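Local atomic coordinates of mercuric reductase (Metallosphaera sedula, PDB entry 4YWO), a protein that probably reduces mercuric ion to elemental mercury with electrons from NADPH, acting as an FAD-containing homodimer of the pyridine nucleotide-disulphide oxidoreductase family. Residues Lys72-Arg75 with Glu81-Pro84; Asp212-Ala217 with Lys392-Asn397; Glu338-Gln343 with Ala420-Ala425. All blocks are in the same frame, centred on the assembly; numbering follows the deposited sequence. Where two conformers were deposited one is given.

How the contacts relate
Contact 1 lies at the surface, where the loop after helix 58-78 folds back on the end of that helix. Its centre is about 35 Å from that of contact 2 and about 38 Å from that of contact 3. The latter two are neighbours, with centres about 13 Å apart, and they touch where Trp213 CZ2 packs 3.6 Å from Gln343 CD. Contact 2 is buried and joins the start of helix 215-227 to strand 390-396 through charged groups; contact 3, partly buried, sets a loop on helix 414-422 by methyl and methylene groups. The chemistry of contact 1 is mixed: a cation on a ring, plus one hydrogen bond. Contacts 1 and 3 also reach the second subunit.

Contact 1 (Lys72-Arg75 with Glu81-Pro84); sequences KKAR and EVYP
The guanidinium of Arg75 lies flat on the Tyr83 ring, a parallel cation-pi stack with planes 17° apart and centres separated by 3.9 Å. It forms where the loop after helix 58-78 doubles back along that helix before entering helix 87-110. Tyr83 CE2 sits over the middle of the guanidinium, 3.3 Å from Arg75 CZ, while the opposite face is backed by the CA of Lys72, one turn earlier in the helix. At the guanidinium edge, close to its plane, stands the carbonyl oxygen of Val82. Arginine suits the place because its flat cation can use face and edge at once. Arg75 NH1 donates to Val82 O at 2.9 Å, with an angle of 158° at the hydrogen, so ring and carbonyl together fix the rotation of the group. The bend at chi3 (-67°) turns the guanidinium over the ring after CD, itself placed over the same face in a CH-pi contact 4.0 Å from the ring centroid. Beside this, the branched Val82 offers CG1 to the aliphatic root of Arg75 and, more loosely, to the methyl of Ala74. Ala74 in turn packs on Val77 of the second subunit. The ring has a tether of its own, for Tyr83 OH donates to Glu81 OE1 at 3.2 Å, on the syn side but well out of the carboxylate plane.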
# COMPACT_ATOMS: atom_id res chain seq x y z
N LYS A 72 4.90 10.30 -18.07
CA LYS A 72 3.80 11.22 -17.89
C LYS A 72 4.17 12.21 -16.77
O LYS A 72 3.97 13.42 -16.94
CB LYS A 72 2.48 10.49 -17.58
CG LYS A 72 1.35 11.49 -17.27
CD LYS A 72 -0.01 11.15 -17.73
CE LYS A 72 -1.12 12.23 -17.50
NZ LYS A 72 -0.86 13.38 -18.34
N LYS A 73 4.68 11.70 -15.67
CA LYS A 73 5.05 12.62 -14.56
C LYS A 73 6.12 13.56 -15.00
O LYS A 73 6.08 14.77 -14.65
CB LYS A 73 5.30 11.92 -13.23
CG LYS A 73 5.28 12.93 -12.08
CD LYS A 73 3.86 13.48 -11.89
CE LYS A 73 3.76 14.48 -10.79
NZ LYS A 73 2.38 15.03 -10.91
N ALA A 74 7.12 13.03 -15.67
CA ALA A 74 8.19 13.90 -16.21
C ALA A 74 7.66 15.02 -17.11
O ALA A 74 8.16 16.19 -17.01
CB ALA A 74 9.26 13.10 -16.90
N ARG A 75 6.64 14.74 -17.94
CA ARG A 75 6.00 15.80 -18.80
C ARG A 75 5.26 16.77 -17.97
O ARG A 75 5.29 17.98 -18.22
CB ARG A 75 4.94 15.23 -19.73
CG ARG A 75 5.55 14.47 -20.84
CD ARG A 75 4.54 14.24 -21.94
NE ARG A 75 3.41 13.38 -21.66
CZ ARG A 75 3.50 12.06 -21.52
NH1 ARG A 75 4.67 11.43 -21.59
NH2 ARG A 75 2.38 11.40 -21.27
N GLU A 81 7.64 17.62 -23.94
CA GLU A 81 6.81 16.63 -24.62
C GLU A 81 7.64 15.33 -24.74
O GLU A 81 7.88 14.88 -25.81
CB GLU A 81 6.36 17.17 -25.99
CG GLU A 81 5.17 18.11 -25.84
CD GLU A 81 3.92 17.38 -25.33
OE1 GLU A 81 3.28 16.66 -26.14
OE2 GLU A 81 3.57 17.53 -24.12
N VAL A 82 8.14 14.80 -23.65
CA VAL A 82 8.92 13.61 -23.66
C VAL A 82 7.98 12.38 -23.43
O VAL A 82 7.24 12.37 -22.50
CB VAL A 82 9.98 13.75 -22.62
CG1 VAL A 82 9.34 13.95 -21.23
CG2 VAL A 82 10.90 12.60 -22.64
N TYR A 83 7.94 11.51 -24.43
CA TYR A 83 7.19 10.22 -24.38
C TYR A 83 8.17 9.04 -24.35
O TYR A 83 9.31 9.10 -24.79
CB TYR A 83 6.22 10.15 -25.56
CG TYR A 83 5.11 11.15 -25.45
CD1 TYR A 83 5.27 12.45 -25.94
CD2 TYR A 83 3.93 10.83 -24.87
CE1 TYR A 83 4.28 13.38 -25.82
CE2 TYR A 83 2.91 11.78 -24.76
CZ TYR A 83 3.12 13.03 -25.23
OH TYR A 83 2.08 13.90 -25.10
N PRO A 84 7.70 7.89 -23.86
CA PRO A 84 8.57 6.78 -23.81
C PRO A 84 9.06 6.33 -25.24
O PRO A 84 8.22 6.34 -26.12
CB PRO A 84 7.69 5.70 -23.27
CG PRO A 84 6.64 6.38 -22.50
CD PRO A 84 6.39 7.65 -23.25

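Contact 2 (Asp212-Ala217 with Lys392-Asn397); sequences DWEPEA and KMVTMN
A salt-bridge network of one lysine and two glutamates joins the nucleotide-disulphide oxidoreductase region to the dimerisation domain of the same chain. Lys392, on strand 390-396 of the antiparallel sheet of that domain, reaches to the first turn of helix 215-227, where Glu214 is the N-cap residue and Glu216 follows inside the helix. Lysine fits here because its long chain can span the gap between backbones: CG is anti to the backbone N (chi1 -175°) and the chain stays extended beyond it, carrying NZ to both acids. NZ donates to Glu214 OE1 at 2.8 Å and to Glu216 OE1 at 2.9 Å. The two carboxylates receive it differently. Glu214 is approached from above its plane, 70° out of it, whereas Glu216 accepts on its syn side, only 20° out. Both acid chains bend at chi2 and cross the lysine at about a right angle. The positive charge between them should offset the cost of holding two acids close together. Glu214 is anchored further, since its OE2 accepts a hydrogen bond from the backbone N of Glu358. The aliphatic part of the lysine is used too, its CD and CE methylenes resting against the Glu214 carboxylate, and Val372 of the adjoining strand 368-374 touches both Lys392 and Glu216. Beyond the charges, Val394 CG2 comes to 4.2 Å from Glu214 OE2.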
# COMPACT_ATOMS: atom_id res chain seq x y z
N ASP A 212 -19.36 -4.80 -14.27
CA ASP A 212 -19.51 -5.66 -13.10
C ASP A 212 -18.80 -5.14 -11.82
O ASP A 212 -18.84 -5.82 -10.80
CB ASP A 212 -19.02 -7.02 -13.46
CG ASP A 212 -19.96 -7.71 -14.55
OD1 ASP A 212 -21.15 -7.31 -14.65
OD2 ASP A 212 -19.54 -8.62 -15.27
N TRP A 213 -18.24 -3.99 -11.90
CA TRP A 213 -17.71 -3.27 -10.72
C TRP A 213 -18.78 -2.40 -10.09
O TRP A 213 -19.91 -2.22 -10.63
CB TRP A 213 -16.50 -2.43 -11.15
CG TRP A 213 -15.28 -3.20 -11.49
CD1 TRP A 213 -15.15 -4.16 -12.43
CD2 TRP A 213 -14.02 -3.12 -10.81
NE1 TRP A 213 -13.87 -4.71 -12.37
CE2 TRP A 213 -13.15 -4.02 -11.41
CE3 TRP A 213 -13.51 -2.29 -9.82
CZ2 TRP A 213 -11.81 -4.20 -10.95
CZ3 TRP A 213 -12.14 -2.52 -9.36
CH2 TRP A 213 -11.36 -3.40 -9.97
N GLU A 214 -18.47 -1.85 -8.91
CA GLU A 214 -19.41 -0.86 -8.24
C GLU A 214 -19.66 0.28 -9.24
O GLU A 214 -18.81 0.75 -9.99
CB GLU A 214 -18.81 -0.27 -6.97
CG GLU A 214 -18.72 -1.30 -5.86
CD GLU A 214 -19.99 -1.55 -5.11
OE1 GLU A 214 -21.03 -1.04 -5.54
OE2 GLU A 214 -19.98 -2.28 -4.10
N PRO A 215 -20.94 0.80 -9.22
CA PRO A 215 -21.22 1.99 -10.06
C PRO A 215 -20.25 3.15 -9.98
O PRO A 215 -19.86 3.74 -11.01
CB PRO A 215 -22.58 2.48 -9.52
CG PRO A 215 -23.17 1.34 -8.84
CD PRO A 215 -22.07 0.37 -8.44
N GLU A 216 -19.82 3.47 -8.76
CA GLU A 216 -18.83 4.48 -8.55
C GLU A 216 -17.54 4.17 -9.36
O GLU A 216 -16.88 5.12 -9.85
CB GLU A 216 -18.50 4.66 -7.05
CG GLU A 216 -19.67 5.18 -6.22
CD GLU A 216 -20.57 4.14 -5.66
OE1 GLU A 216 -20.63 2.94 -6.08
OE2 GLU A 216 -21.22 4.56 -4.68
N ALA A 217 -17.14 2.94 -9.40
CA ALA A 217 -15.94 2.58 -10.17
C ALA A 217 -16.10 2.82 -11.67
O ALA A 217 -15.20 3.32 -12.35
CB ALA A 217 -15.47 1.19 -9.83
N LYS A 392 -15.10 2.46 -0.86
CA LYS A 392 -16.45 1.97 -0.48
C LYS A 392 -16.29 0.69 0.32
O LYS A 392 -15.53 -0.21 -0.06
CB LYS A 392 -17.24 1.66 -1.71
CG LYS A 392 -18.69 1.27 -1.48
CD LYS A 392 -19.41 1.27 -2.86
CE LYS A 392 -20.87 1.13 -2.67
NZ LYS A 392 -21.57 1.18 -4.00
N MET A 393 -17.01 0.61 1.41
CA MET A 393 -16.96 -0.53 2.33
C MET A 393 -18.35 -1.09 2.53
O MET A 393 -19.30 -0.28 2.66
CB MET A 393 -16.28 -0.14 3.64
CG MET A 393 -16.10 -1.26 4.71
SD MET A 393 -15.18 -0.73 6.13
CE MET A 393 -13.53 -0.82 5.47
N VAL A 394 -18.48 -2.39 2.48
CA VAL A 394 -19.76 -3.06 2.60
C VAL A 394 -19.72 -4.05 3.75
O VAL A 394 -18.75 -4.81 3.87
CB VAL A 394 -20.10 -3.83 1.33
CG1 VAL A 394 -21.45 -4.52 1.43
CG2 VAL A 394 -19.99 -3.01 0.05
N THR A 395 -20.72 -3.99 4.66
CA THR A 395 -20.70 -4.95 5.81
C THR A 395 -21.98 -5.77 5.74
O THR A 395 -22.98 -5.33 5.21
CB THR A 395 -20.62 -4.30 7.21
OG1 THR A 395 -21.83 -3.47 7.40
CG2 THR A 395 -19.37 -3.41 7.35
N MET A 396 -21.92 -7.02 6.25
CA MET A 396 -23.11 -7.90 6.27
C MET A 396 -23.07 -8.46 7.69
O MET A 396 -22.08 -9.05 8.12
CB MET A 396 -22.96 -8.96 5.19
CG MET A 396 -23.67 -10.30 5.49
SD MET A 396 -25.35 -9.87 5.12
CE MET A 396 -25.15 -10.37 3.37
N ASN A 397 -24.15 -8.21 8.45
CA ASN A 397 -24.21 -8.59 9.85
C ASN A 397 -23.06 -8.10 10.70
O ASN A 397 -22.56 -8.79 11.60
CB ASN A 397 -24.47 -10.10 9.93
CG ASN A 397 -25.86 -10.39 9.51
OD1 ASN A 397 -26.70 -9.54 9.76
ND2 ASN A 397 -26.10 -11.46 8.72

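Contact 3 (Glu338-Gln343 with Ala420-Ala425); sequences ENAVPQ and AIRFGA
Small apolar groups meet in this loop-on-helix contact, where residues 338-343, leading into strand 343-345, rest against the end of helix 414-422. The methyl of Ala340 is the main probe: its CB approaches Arg422 CG to 3.6 Å and Ile421 CG2 to 4.2 Å, touching neighbouring residues of the helix. A short side chain suits this place, for the CA atoms of Ala340 and Ile421 are only 6.2 Å apart. The branched Ile421 adds a second touch, its CG2 lying 3.9 Å from the carbonyl oxygen of Asn339, and it also packs on Val354 of strand 350-355. Both segments belong to the dimerisation domain region, and the helix finishes in a Schellman motif. Gly424, whose positive phi of 64° is easy for glycine, turns the chain out of the helix while Gly424 N bonds to Ile421 O and Ala425 N to Ala420 O. At the close of the helix the ring of Phe423 meets that of Phe423 of the second subunit. Arg422 serves two environments: its methylene root packs within the chain, and the chi3 bend (71°) helps direct the guanidinium, whose NH1 makes a weak hydrogen bond to Thr433 OG1 of the second subunit.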
# COMPACT_ATOMS: atom_id res chain seq x y z
N GLU A 338 -13.46 -17.48 -3.10
CA GLU A 338 -13.30 -16.44 -4.10
C GLU A 338 -13.74 -15.06 -3.62
O GLU A 338 -13.39 -14.05 -4.22
CB GLU A 338 -14.06 -16.81 -5.38
CG GLU A 338 -13.27 -16.59 -6.66
CD GLU A 338 -13.60 -17.59 -7.74
OE1 GLU A 338 -14.08 -18.69 -7.40
OE2 GLU A 338 -13.38 -17.29 -8.93
N ASN A 339 -14.51 -15.02 -2.54
CA ASN A 339 -15.03 -13.68 -2.00
C ASN A 339 -14.08 -13.00 -1.03
O ASN A 339 -14.40 -11.96 -0.48
CB ASN A 339 -16.42 -13.83 -1.43
CG ASN A 339 -17.45 -14.18 -2.52
OD1 ASN A 339 -17.32 -13.79 -3.71
ND2 ASN A 339 -18.49 -14.90 -2.12
N ALA A 340 -12.82 -13.49 -0.94
CA ALA A 340 -11.74 -12.73 -0.31
C ALA A 340 -10.54 -12.60 -1.29
O ALA A 340 -9.43 -12.34 -0.85
CB ALA A 340 -11.27 -13.36 0.98
N VAL A 341 -10.77 -12.78 -2.57
CA VAL A 341 -9.70 -12.67 -3.58
C VAL A 341 -9.75 -11.27 -4.22
O VAL A 341 -10.75 -10.85 -4.86
CB VAL A 341 -9.91 -13.71 -4.68
CG1 VAL A 341 -8.90 -13.52 -5.79
CG2 VAL A 341 -9.68 -15.11 -4.10
N PRO A 342 -8.65 -10.50 -4.11
CA PRO A 342 -8.64 -9.15 -4.75
C PRO A 342 -8.41 -9.07 -6.21
O PRO A 342 -7.81 -9.99 -6.78
CB PRO A 342 -7.51 -8.41 -4.00
CG PRO A 342 -6.58 -9.53 -3.67
CD PRO A 342 -7.36 -10.76 -3.48
N GLN A 343 -8.98 -8.04 -6.85
CA GLN A 343 -8.67 -7.70 -8.22
C GLN A 343 -8.33 -6.22 -8.35
O GLN A 343 -9.08 -5.35 -7.88
CB GLN A 343 -9.83 -8.00 -9.19
CG GLN A 343 -9.49 -7.59 -10.62
CD GLN A 343 -10.69 -7.61 -11.56
OE1 GLN A 343 -11.79 -8.08 -11.22
NE2 GLN A 343 -10.44 -7.20 -12.77
N ALA A 420 -8.76 -8.42 6.31
CA ALA A 420 -9.91 -8.03 7.18
C ALA A 420 -11.09 -8.92 6.85
O ALA A 420 -11.78 -9.44 7.77
CB ALA A 420 -10.25 -6.58 6.97
N ILE A 421 -11.40 -9.14 5.60
CA ILE A 421 -12.54 -9.96 5.18
C ILE A 421 -12.35 -11.41 5.61
O ILE A 421 -13.26 -12.00 6.22
CB ILE A 421 -12.80 -9.91 3.65
CG1 ILE A 421 -13.31 -8.49 3.24
CG2 ILE A 421 -13.84 -10.95 3.22
CD1 ILE A 421 -13.33 -8.14 1.79
N ARG A 422 -11.15 -11.96 5.40
CA ARG A 422 -10.89 -13.35 5.89
C ARG A 422 -11.08 -13.49 7.38
O ARG A 422 -11.59 -14.52 7.89
CB ARG A 422 -9.48 -13.78 5.51
CG ARG A 422 -9.42 -13.94 4.00
CD ARG A 422 -8.20 -14.72 3.56
NE ARG A 422 -8.37 -16.13 3.93
CZ ARG A 422 -7.73 -16.81 4.87
NH1 ARG A 422 -6.86 -16.30 5.71
NH2 ARG A 422 -8.09 -18.08 5.03
N PHE A 423 -10.73 -12.52 8.17
CA PHE A 423 -10.85 -12.58 9.62
C PHE A 423 -12.27 -12.24 10.10
O PHE A 423 -12.51 -12.25 11.31
CB PHE A 423 -9.79 -11.70 10.26
CG PHE A 423 -8.44 -12.47 10.48
CD1 PHE A 423 -8.27 -13.23 11.65
CD2 PHE A 423 -7.52 -12.60 9.53
CE1 PHE A 423 -7.09 -13.94 11.86
CE2 PHE A 423 -6.31 -13.25 9.77
CZ PHE A 423 -6.14 -13.97 10.91
N GLY A 424 -13.15 -11.83 9.19
CA GLY A 424 -14.49 -11.36 9.62
C GLY A 424 -14.41 -10.11 10.46
O GLY A 424 -15.21 -9.92 11.38
N ALA A 425 -13.49 -9.18 10.17
CA ALA A 425 -13.30 -8.02 10.93
C ALA A 425 -14.58 -7.13 10.91
O ALA A 425 -15.26 -7.08 9.88
CB ALA A 425 -12.14 -7.15 10.48